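Local coordinates for protein ferredoxin (Trichomonas vaginalis, PDB 1L5P) that carries electrons on a single [2Fe-2S] cluster, linking pyruvate:ferredoxin oxidoreductase to hydrogenase in the hydrogenosome, at residues C47-V52 with R75-I80; L14-D19 with I80-E85; T2-K7 with G88-L93. One frame throughout, in Å; residues are numbered along the deposited sequence.

Contacts 1 and 3 are pairings within the same mixed sheet, antiparallel at residues 48-49 with 75-76 and parallel along 2-7 with 90-92, while contact 2 ties the end of the edge strand 10-15 to the short strand 81-82. Contact 1 is buried near the centre of the chain and differs from the others in holding iron; its bonds include an N-H to a cluster thiolate. Contact 2 lies nearer the surface, with one backbone bond and one phenylalanine ring. Contact 3 is partly buried and the most regular, with five backbone bonds. Contacts 1 and 2 share Ile-80; Lys-50 and Glu-92 join contacts 1 and 3 through a salt bridge.

Contact 1 (C47-V52 with R75-I80); sequences CICKHV and RLACAI. With FES (Fe2/s2 (inorganic) cluster), chain D.
Cys-47 and Cys-78 meet at one iron of the cluster: FE2 lies 2.4 Å from Cys-47 SG and 2.2 Å from Cys-78 SG. In both cysteines SG stands between the backbone N and the carbonyl carbon (chi1 61° and 64°), which turns the two sulfurs to the same metal. Cys-38 and Cys-44 are the other cluster ligands. Cys-47 SG also accepts a long, nearly straight bond from the backbone N-H of Cys-78 (N to SG 3.5 Å, 175° at the hydrogen). Such N-H...S bonds are thought to tune the potential of iron-sulfur clusters.

The other direct hydrogen bonds between the two segments join backbone atoms. Ala-77 N donates a hydrogen bond to Cys-47 O at 2.9 Å. Cys-49 and Arg-75 form an antiparallel hydrogen-bonded pair, bonded both ways; beside it Ile-48 and Leu-76 are a non-hydrogen-bonded pair.

Among the apolar contacts, Ile-48 and Leu-76 lie on one face of the sheet and cross obliquely, CD1 of Ile-48 reaching 3.6 Å from CD2 of Leu-76. CD1, the other methyl of Leu-76, lies 4.0 Å from the cluster sulfide S1. On the opposite face, Arg-75 CG passes His-51 CB.

The polar ends of these last two are bridged by one water, 2.7 Å from His-51 ND1 and 2.9 Å from Arg-75 NH1, in the plane of both groups. Arg-75 NE forms a salt bridge with Glu-63, and the methyl CD1 of Ile-80 lies off-centre over one face of the guanidinium.

Helix 22-27 packs against Cys-47 and Cys-78 through Phe-23 and against Cys-49 and Ala-77 through Leu-22. Helix 61-67 meets Ile-48 and Leu-76 through Leu-67 and Phe-66, and strand 90-92 flanks strand 48-53 on the side away from strand 74-76.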
loop_
_atom_site.group_PDB
_atom_site.type_symbol
_atom_site.label_atom_id
_atom_site.label_comp_id
_atom_site.label_asym_id
_atom_site.label_seq_id
_atom_site.Cartn_x
_atom_site.Cartn_y
_atom_site.Cartn_z
ATOM N N CYS A 47 5.707 4.369 -4.412
ATOM C CA CYS A 47 5.235 3.493 -3.338
ATOM C C CYS A 47 4.435 2.303 -3.835
ATOM O O CYS A 47 3.472 1.893 -3.201
ATOM C CB CYS A 47 4.367 4.284 -2.381
ATOM S SG CYS A 47 2.935 4.937 -3.209
ATOM N N ILE A 48 4.848 1.736 -4.957
ATOM C CA ILE A 48 4.152 0.602 -5.542
ATOM C C ILE A 48 4.181 -0.671 -4.707
ATOM O O ILE A 48 5.215 -1.055 -4.174
ATOM C CB ILE A 48 4.734 0.266 -6.914
ATOM C CG1 ILE A 48 4.344 1.355 -7.913
ATOM C CG2 ILE A 48 4.229 -1.096 -7.369
ATOM C CD1 ILE A 48 2.847 1.478 -8.101
ATOM N N CYS A 49 3.032 -1.326 -4.608
ATOM C CA CYS A 49 2.911 -2.581 -3.887
ATOM C C CYS A 49 1.849 -3.380 -4.616
ATOM O O CYS A 49 1.246 -2.879 -5.565
ATOM C CB CYS A 49 2.488 -2.331 -2.457
ATOM S SG CYS A 49 0.879 -1.630 -2.312
ATOM N N LYS A 50 1.614 -4.620 -4.203
ATOM C CA LYS A 50 0.606 -5.427 -4.883
ATOM C C LYS A 50 -0.467 -5.908 -3.928
ATOM O O LYS A 50 -0.166 -6.522 -2.912
ATOM C CB LYS A 50 1.252 -6.630 -5.573
ATOM C CG LYS A 50 1.629 -6.384 -7.016
ATOM C CD LYS A 50 3.131 -6.350 -7.198
ATOM C CE LYS A 50 3.724 -7.745 -7.068
ATOM N NZ LYS A 50 5.168 -7.734 -6.692
ATOM N N HIS A 51 -1.721 -5.608 -4.249
ATOM C CA HIS A 51 -2.840 -6.039 -3.428
ATOM C C HIS A 51 -3.183 -7.469 -3.845
ATOM O O HIS A 51 -3.666 -7.700 -4.957
ATOM C CB HIS A 51 -4.043 -5.119 -3.645
ATOM C CG HIS A 51 -5.301 -5.596 -2.982
ATOM N ND1 HIS A 51 -6.556 -5.262 -3.445
ATOM C CD2 HIS A 51 -5.495 -6.367 -1.887
ATOM C CE1 HIS A 51 -7.469 -5.807 -2.661
ATOM N NE2 HIS A 51 -6.851 -6.484 -1.707
ATOM N N VAL A 52 -2.922 -8.431 -2.959
ATOM C CA VAL A 52 -3.194 -9.835 -3.260
ATOM C C VAL A 52 -4.389 -10.457 -2.548
ATOM O O VAL A 52 -4.894 -11.485 -2.995
ATOM C CB VAL A 52 -1.976 -10.735 -2.985
ATOM C CG1 VAL A 52 -0.847 -10.366 -3.941
ATOM C CG2 VAL A 52 -1.548 -10.618 -1.526
ATOM N N ARG A 75 -0.795 -1.176 -6.854
ATOM C CA ARG A 75 -1.504 -0.072 -6.235
ATOM C C ARG A 75 -0.459 0.853 -5.602
ATOM O O ARG A 75 0.681 0.446 -5.373
ATOM C CB ARG A 75 -2.457 -0.584 -5.153
ATOM C CG ARG A 75 -3.589 -1.462 -5.653
ATOM C CD ARG A 75 -4.660 -0.650 -6.382
ATOM N NE ARG A 75 -5.062 0.527 -5.628
ATOM C CZ ARG A 75 -6.129 0.580 -4.843
ATOM N NH1 ARG A 75 -6.908 -0.483 -4.712
ATOM N NH2 ARG A 75 -6.419 1.699 -4.182
ATOM N N LEU A 76 -0.844 2.100 -5.341
ATOM C CA LEU A 76 0.042 3.062 -4.700
ATOM C C LEU A 76 -0.269 2.955 -3.216
ATOM O O LEU A 76 -1.390 3.219 -2.797
ATOM C CB LEU A 76 -0.270 4.487 -5.162
ATOM C CG LEU A 76 0.113 4.934 -6.575
ATOM C CD1 LEU A 76 -0.129 6.432 -6.676
ATOM C CD2 LEU A 76 1.567 4.600 -6.880
ATOM N N ALA A 77 0.715 2.567 -2.418
ATOM C CA ALA A 77 0.506 2.422 -0.988
ATOM C C ALA A 77 -0.057 3.682 -0.347
ATOM O O ALA A 77 -0.903 3.596 0.536
ATOM C CB ALA A 77 1.809 2.027 -0.317
ATOM N N CYS A 78 0.390 4.858 -0.780
ATOM C CA CYS A 78 -0.114 6.088 -0.174
ATOM C C CYS A 78 -1.526 6.482 -0.640
ATOM O O CYS A 78 -2.150 7.386 -0.070
ATOM C CB CYS A 78 0.858 7.248 -0.404
ATOM S SG CYS A 78 1.087 7.712 -2.121
ATOM N N ALA A 79 -2.035 5.793 -1.660
ATOM C CA ALA A 79 -3.371 6.062 -2.176
ATOM C C ALA A 79 -4.406 5.258 -1.389
ATOM O O ALA A 79 -5.611 5.480 -1.514
ATOM C CB ALA A 79 -3.437 5.686 -3.639
ATOM N N ILE A 80 -3.926 4.322 -0.574
ATOM C CA ILE A 80 -4.797 3.468 0.221
ATOM C C ILE A 80 -4.874 3.922 1.669
ATOM O O ILE A 80 -3.896 3.842 2.408
ATOM C CB ILE A 80 -4.301 2.022 0.170
ATOM C CG1 ILE A 80 -4.372 1.516 -1.268
ATOM C CG2 ILE A 80 -5.138 1.147 1.079
ATOM C CD1 ILE A 80 -3.591 0.274 -1.518
HETATM FE FE1 FES D . 4.725 9.311 -4.017
HETATM FE FE2 FES D . 3.041 7.374 -3.105
HETATM S S1 FES D . 3.013 8.352 -5.116
HETATM S S2 FES D . 4.761 8.325 -1.987
HETATM O O HOH W 1 -7.015 -3.279 -5.282
#

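Contact 2 (L14-D19 with I80-E85); sequences LKFEDD and ITLSGE
The ring of Phe-16 receives Leu-82 over one face: CB of the leucine sits 4.0 Å from the ring centroid and 18° off the normal, a CH-pi contact. CD1 of the same leucine continues along the phenylalanine side chain, 3.7 Å from Phe-16 CB. At the ring edge, near its plane, lies the backbone N of Gly-84, while Ser-83 O approaches obliquely, 3.3 Å from Phe-16 CZ. The position of CG between the backbone N and the carbonyl carbon of Phe-16 (chi1 69°) carries the ring across to segment 80-85.

A polar connection follows further along 14-19, again at Leu-82. Asp-19 N donates to Leu-82 O at 2.7 Å; the donor stands almost on the line of the C=O, but the N-H itself is bent, 142° at the hydrogen. Asp-18 CA comes to the same oxygen as a weaker C-H donor, 3.6 Å away. Leu-82 therefore works in two ways, with its side chain on the aromatic ring and its carbonyl on the turn at Asp-18 and Asp-19.

OD1 of Asp-18 comes within 3.2 Å of Ser-83 CA. On the exposed flank, CG2 of Thr-81 rests 3.7 Å from Asp-19 CA. Val-25 of helix 22-27 touches both Phe-16 and Leu-82, and Ile-3 adds a further contact to the phenylalanine.

Here the chain leaving the edge strand 10-15 turns into strand 20-21, which pairs with the weakly bonded strand 81-82 in a small antiparallel sheet. This small sheet, in contact with helix 22-27 through Leu-82, accompanies the beta-grasp fold of [2Fe-2S] ferredoxins.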
loop_
_atom_site.group_PDB
_atom_site.type_symbol
_atom_site.label_atom_id
_atom_site.label_comp_id
_atom_site.label_asym_id
_atom_site.label_seq_id
_atom_site.Cartn_x
_atom_site.Cartn_y
_atom_site.Cartn_z
ATOM N N LEU A 14 1.321 -6.459 10.232
ATOM C CA LEU A 14 1.468 -5.107 10.748
ATOM C C LEU A 14 0.117 -4.593 11.217
ATOM O O LEU A 14 -0.915 -4.904 10.615
ATOM C CB LEU A 14 2.023 -4.176 9.658
ATOM C CG LEU A 14 2.966 -4.770 8.603
ATOM C CD1 LEU A 14 3.495 -3.670 7.692
ATOM C CD2 LEU A 14 4.126 -5.475 9.283
ATOM N N LYS A 15 0.124 -3.821 12.300
ATOM C CA LYS A 15 -1.104 -3.246 12.840
ATOM C C LYS A 15 -1.246 -1.848 12.270
ATOM O O LYS A 15 -0.260 -1.160 12.036
ATOM C CB LYS A 15 -1.059 -3.155 14.369
ATOM C CG LYS A 15 0.046 -3.961 15.035
ATOM C CD LYS A 15 -0.209 -4.118 16.528
ATOM C CE LYS A 15 -1.135 -5.294 16.809
ATOM N NZ LYS A 15 -1.076 -6.337 15.732
ATOM N N PHE A 16 -2.476 -1.430 12.025
ATOM C CA PHE A 16 -2.688 -0.099 11.491
ATOM C C PHE A 16 -3.768 0.593 12.284
ATOM O O PHE A 16 -4.617 -0.052 12.910
ATOM C CB PHE A 16 -3.084 -0.150 10.011
ATOM C CG PHE A 16 -4.443 -0.733 9.768
ATOM C CD1 PHE A 16 -5.594 -0.043 10.143
ATOM C CD2 PHE A 16 -4.575 -1.988 9.185
ATOM C CE1 PHE A 16 -6.857 -0.596 9.948
ATOM C CE2 PHE A 16 -5.837 -2.555 8.982
ATOM C CZ PHE A 16 -6.978 -1.859 9.365
ATOM N N GLU A 17 -3.723 1.917 12.249
ATOM C CA GLU A 17 -4.692 2.742 12.942
ATOM C C GLU A 17 -5.582 3.384 11.885
ATOM O O GLU A 17 -5.090 3.846 10.855
ATOM C CB GLU A 17 -3.962 3.815 13.738
ATOM C CG GLU A 17 -3.963 3.581 15.222
ATOM C CD GLU A 17 -4.817 4.597 15.955
ATOM O OE1 GLU A 17 -4.516 5.811 15.862
ATOM O OE2 GLU A 17 -5.792 4.183 16.623
ATOM N N ASP A 18 -6.886 3.394 12.132
ATOM C CA ASP A 18 -7.849 3.993 11.212
ATOM C C ASP A 18 -7.310 5.278 10.603
ATOM O O ASP A 18 -6.725 6.095 11.308
ATOM C CB ASP A 18 -9.137 4.343 11.958
ATOM C CG ASP A 18 -10.174 3.243 11.897
ATOM O OD1 ASP A 18 -10.099 2.397 10.978
ATOM O OD2 ASP A 18 -11.068 3.229 12.771
ATOM N N ASP A 19 -7.524 5.443 9.300
ATOM C CA ASP A 19 -7.115 6.636 8.561
ATOM C C ASP A 19 -5.632 6.763 8.267
ATOM O O ASP A 19 -5.163 7.805 7.829
ATOM C CB ASP A 19 -7.636 7.876 9.280
ATOM C CG ASP A 19 -9.126 7.772 9.585
ATOM O OD1 ASP A 19 -9.845 7.083 8.824
ATOM O OD2 ASP A 19 -9.583 8.367 10.586
ATOM N N ILE A 80 -3.926 4.322 -0.574
ATOM C CA ILE A 80 -4.797 3.468 0.221
ATOM C C ILE A 80 -4.874 3.922 1.669
ATOM O O ILE A 80 -3.896 3.842 2.408
ATOM C CB ILE A 80 -4.301 2.022 0.170
ATOM C CG1 ILE A 80 -4.372 1.516 -1.268
ATOM C CG2 ILE A 80 -5.138 1.147 1.079
ATOM C CD1 ILE A 80 -3.591 0.274 -1.518
ATOM N N THR A 81 -6.044 4.412 2.062
ATOM C CA THR A 81 -6.284 4.874 3.427
ATOM C C THR A 81 -6.890 3.701 4.185
ATOM O O THR A 81 -8.012 3.286 3.890
ATOM C CB THR A 81 -7.289 6.046 3.453
ATOM O OG1 THR A 81 -6.850 7.073 2.557
ATOM C CG2 THR A 81 -7.407 6.618 4.855
ATOM N N LEU A 82 -6.159 3.170 5.163
ATOM C CA LEU A 82 -6.626 2.021 5.927
ATOM C C LEU A 82 -7.717 2.292 6.956
ATOM O O LEU A 82 -7.686 3.288 7.686
ATOM C CB LEU A 82 -5.443 1.341 6.607
ATOM C CG LEU A 82 -4.404 0.822 5.615
ATOM C CD1 LEU A 82 -3.148 0.462 6.366
ATOM C CD2 LEU A 82 -4.939 -0.381 4.862
ATOM N N SER A 83 -8.685 1.379 6.994
ATOM C CA SER A 83 -9.810 1.445 7.916
ATOM C C SER A 83 -10.213 0.015 8.270
ATOM O O SER A 83 -9.661 -0.950 7.725
ATOM C CB SER A 83 -10.988 2.162 7.265
ATOM O OG SER A 83 -11.153 1.730 5.920
ATOM N N GLY A 84 -11.173 -0.122 9.177
ATOM C CA GLY A 84 -11.608 -1.445 9.587
ATOM C C GLY A 84 -11.893 -2.402 8.440
ATOM O O GLY A 84 -11.605 -3.596 8.531
ATOM N N GLU A 85 -12.451 -1.882 7.352
ATOM C CA GLU A 85 -12.783 -2.712 6.199
ATOM C C GLU A 85 -11.561 -3.369 5.548
ATOM O O GLU A 85 -11.694 -4.345 4.807
ATOM C CB GLU A 85 -13.540 -1.878 5.159
ATOM C CG GLU A 85 -12.832 -0.589 4.770
ATOM C CD GLU A 85 -13.033 -0.225 3.308
ATOM O OE1 GLU A 85 -13.925 0.604 3.026
ATOM O OE2 GLU A 85 -12.302 -0.761 2.441
#

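Contact 3 (T2-K7 with G88-L93); sequences TITAVK and GAVFEL
Five backbone hydrogen bonds join Thr-2 to Lys-7 with Gly-88 to Leu-93 as a parallel ladder. The first, from Gly-88 N to Thr-2 O, is the shortest at 2.7 Å; Thr-4 N then gives to Ala-89 O, Phe-91 N to Thr-4 O (2.8 Å), Val-6 N to Phe-91 O and Leu-93 N to Val-6 O. The fourth is the most bent, 136° at the hydrogen.

On the face of Thr-4, Val-6, Val-90 and Glu-92, Thr-4 and Val-90 lie side by side, CB of Thr-4 being 3.8 Å from CG2 of Val-90. Val-6 CG2 slants across to Val-90 CG1 (4.0 Å). Glu-92 forms a salt bridge with Lys-50 of the next strand.

On the opposite face the side chains of Ile-3 and Phe-91 cross at about a right angle, with Ile-3 CD1 3.8 Å from Phe-91 CD1. Leu-22 of helix 22-27 touches both. Ala-5 CB meets Leu-93 CD1 at 4.0 Å, and Leu-26 packs on both.

Parallel pairing of the first and last strands, with the helix packed over one face, is characteristic of the beta-grasp fold of [2Fe-2S] ferredoxins.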
loop_
_atom_site.group_PDB
_atom_site.type_symbol
_atom_site.label_atom_id
_atom_site.label_comp_id
_atom_site.label_asym_id
_atom_site.label_seq_id
_atom_site.Cartn_x
_atom_site.Cartn_y
_atom_site.Cartn_z
ATOM N N THR A 2 -5.271 -4.919 11.265
ATOM C CA THR A 2 -3.954 -5.330 10.803
ATOM C C THR A 2 -3.978 -5.865 9.382
ATOM O O THR A 2 -4.980 -6.410 8.909
ATOM C CB THR A 2 -3.300 -6.413 11.699
ATOM O OG1 THR A 2 -3.828 -7.692 11.349
ATOM C CG2 THR A 2 -3.545 -6.134 13.177
ATOM N N ILE A 3 -2.851 -5.698 8.705
ATOM C CA ILE A 3 -2.697 -6.159 7.341
ATOM C C ILE A 3 -1.406 -6.955 7.282
ATOM O O ILE A 3 -0.538 -6.839 8.154
ATOM C CB ILE A 3 -2.644 -4.964 6.328
ATOM C CG1 ILE A 3 -1.420 -4.085 6.586
ATOM C CG2 ILE A 3 -3.897 -4.099 6.477
ATOM C CD1 ILE A 3 -0.392 -4.160 5.501
ATOM N N THR A 4 -1.291 -7.770 6.246
ATOM C CA THR A 4 -0.132 -8.612 6.051
ATOM C C THR A 4 0.709 -8.076 4.900
ATOM O O THR A 4 0.197 -7.905 3.795
ATOM C CB THR A 4 -0.601 -10.047 5.724
ATOM O OG1 THR A 4 -1.301 -10.583 6.853
ATOM C CG2 THR A 4 0.570 -10.940 5.368
ATOM N N ALA A 5 1.984 -7.796 5.164
ATOM C CA ALA A 5 2.903 -7.317 4.135
ATOM C C ALA A 5 3.783 -8.512 3.807
ATOM O O ALA A 5 4.181 -9.240 4.710
ATOM C CB ALA A 5 3.752 -6.162 4.670
ATOM N N VAL A 6 4.080 -8.722 2.530
ATOM C CA VAL A 6 4.900 -9.851 2.116
ATOM C C VAL A 6 6.100 -9.389 1.317
ATOM O O VAL A 6 5.968 -9.013 0.162
ATOM C CB VAL A 6 4.108 -10.814 1.237
ATOM C CG1 VAL A 6 4.977 -11.988 0.840
ATOM C CG2 VAL A 6 2.865 -11.273 1.972
ATOM N N LYS A 7 7.274 -9.433 1.935
ATOM C CA LYS A 7 8.513 -9.018 1.283
ATOM C C LYS A 7 9.459 -10.202 1.220
ATOM O O LYS A 7 9.674 -10.879 2.221
ATOM C CB LYS A 7 9.174 -7.891 2.081
ATOM C CG LYS A 7 9.391 -6.606 1.303
ATOM C CD LYS A 7 10.133 -5.573 2.145
ATOM C CE LYS A 7 10.994 -4.662 1.277
ATOM N NZ LYS A 7 12.338 -4.426 1.879
ATOM N N GLY A 88 -7.098 -7.484 7.530
ATOM C CA GLY A 88 -6.894 -8.801 6.961
ATOM C C GLY A 88 -6.390 -8.749 5.536
ATOM O O GLY A 88 -6.074 -9.783 4.950
ATOM N N ALA A 89 -6.311 -7.549 4.970
ATOM C CA ALA A 89 -5.831 -7.399 3.600
ATOM C C ALA A 89 -4.364 -7.793 3.527
ATOM O O ALA A 89 -3.611 -7.588 4.485
ATOM C CB ALA A 89 -6.003 -5.969 3.142
ATOM N N VAL A 90 -3.965 -8.358 2.397
ATOM C CA VAL A 90 -2.591 -8.772 2.208
ATOM C C VAL A 90 -1.950 -8.054 1.030
ATOM O O VAL A 90 -2.534 -7.988 -0.048
ATOM C CB VAL A 90 -2.527 -10.267 1.957
ATOM C CG1 VAL A 90 -1.075 -10.706 1.783
ATOM C CG2 VAL A 90 -3.190 -10.995 3.118
ATOM N N PHE A 91 -0.750 -7.515 1.235
ATOM C CA PHE A 91 -0.042 -6.813 0.170
ATOM C C PHE A 91 1.353 -7.393 -0.006
ATOM O O PHE A 91 2.003 -7.762 0.957
ATOM C CB PHE A 91 0.056 -5.313 0.483
ATOM C CG PHE A 91 -1.269 -4.657 0.732
ATOM C CD1 PHE A 91 -1.798 -4.597 2.015
ATOM C CD2 PHE A 91 -1.986 -4.082 -0.317
ATOM C CE1 PHE A 91 -3.031 -3.963 2.255
ATOM C CE2 PHE A 91 -3.213 -3.452 -0.090
ATOM C CZ PHE A 91 -3.737 -3.389 1.196
ATOM N N GLU A 92 1.804 -7.464 -1.250
ATOM C CA GLU A 92 3.113 -7.996 -1.576
ATOM C C GLU A 92 4.019 -6.846 -2.041
ATOM O O GLU A 92 3.641 -6.051 -2.906
ATOM C CB GLU A 92 2.927 -9.059 -2.650
ATOM C CG GLU A 92 4.163 -9.515 -3.349
ATOM C CD GLU A 92 3.831 -10.519 -4.434
ATOM O OE1 GLU A 92 4.414 -10.444 -5.543
ATOM O OE2 GLU A 92 2.969 -11.386 -4.174
ATOM N N LEU A 93 5.203 -6.744 -1.445
ATOM C CA LEU A 93 6.136 -5.681 -1.786
ATOM C C LEU A 93 7.127 -6.147 -2.833
ATOM O O LEU A 93 7.845 -5.281 -3.370
ATOM C CB LEU A 93 6.887 -5.216 -0.541
ATOM C CG LEU A 93 6.039 -4.621 0.587
ATOM C CD1 LEU A 93 6.433 -5.269 1.905
ATOM C CD2 LEU A 93 6.231 -3.105 0.649
ATOM O OXT LEU A 93 7.169 -7.363 -3.110
#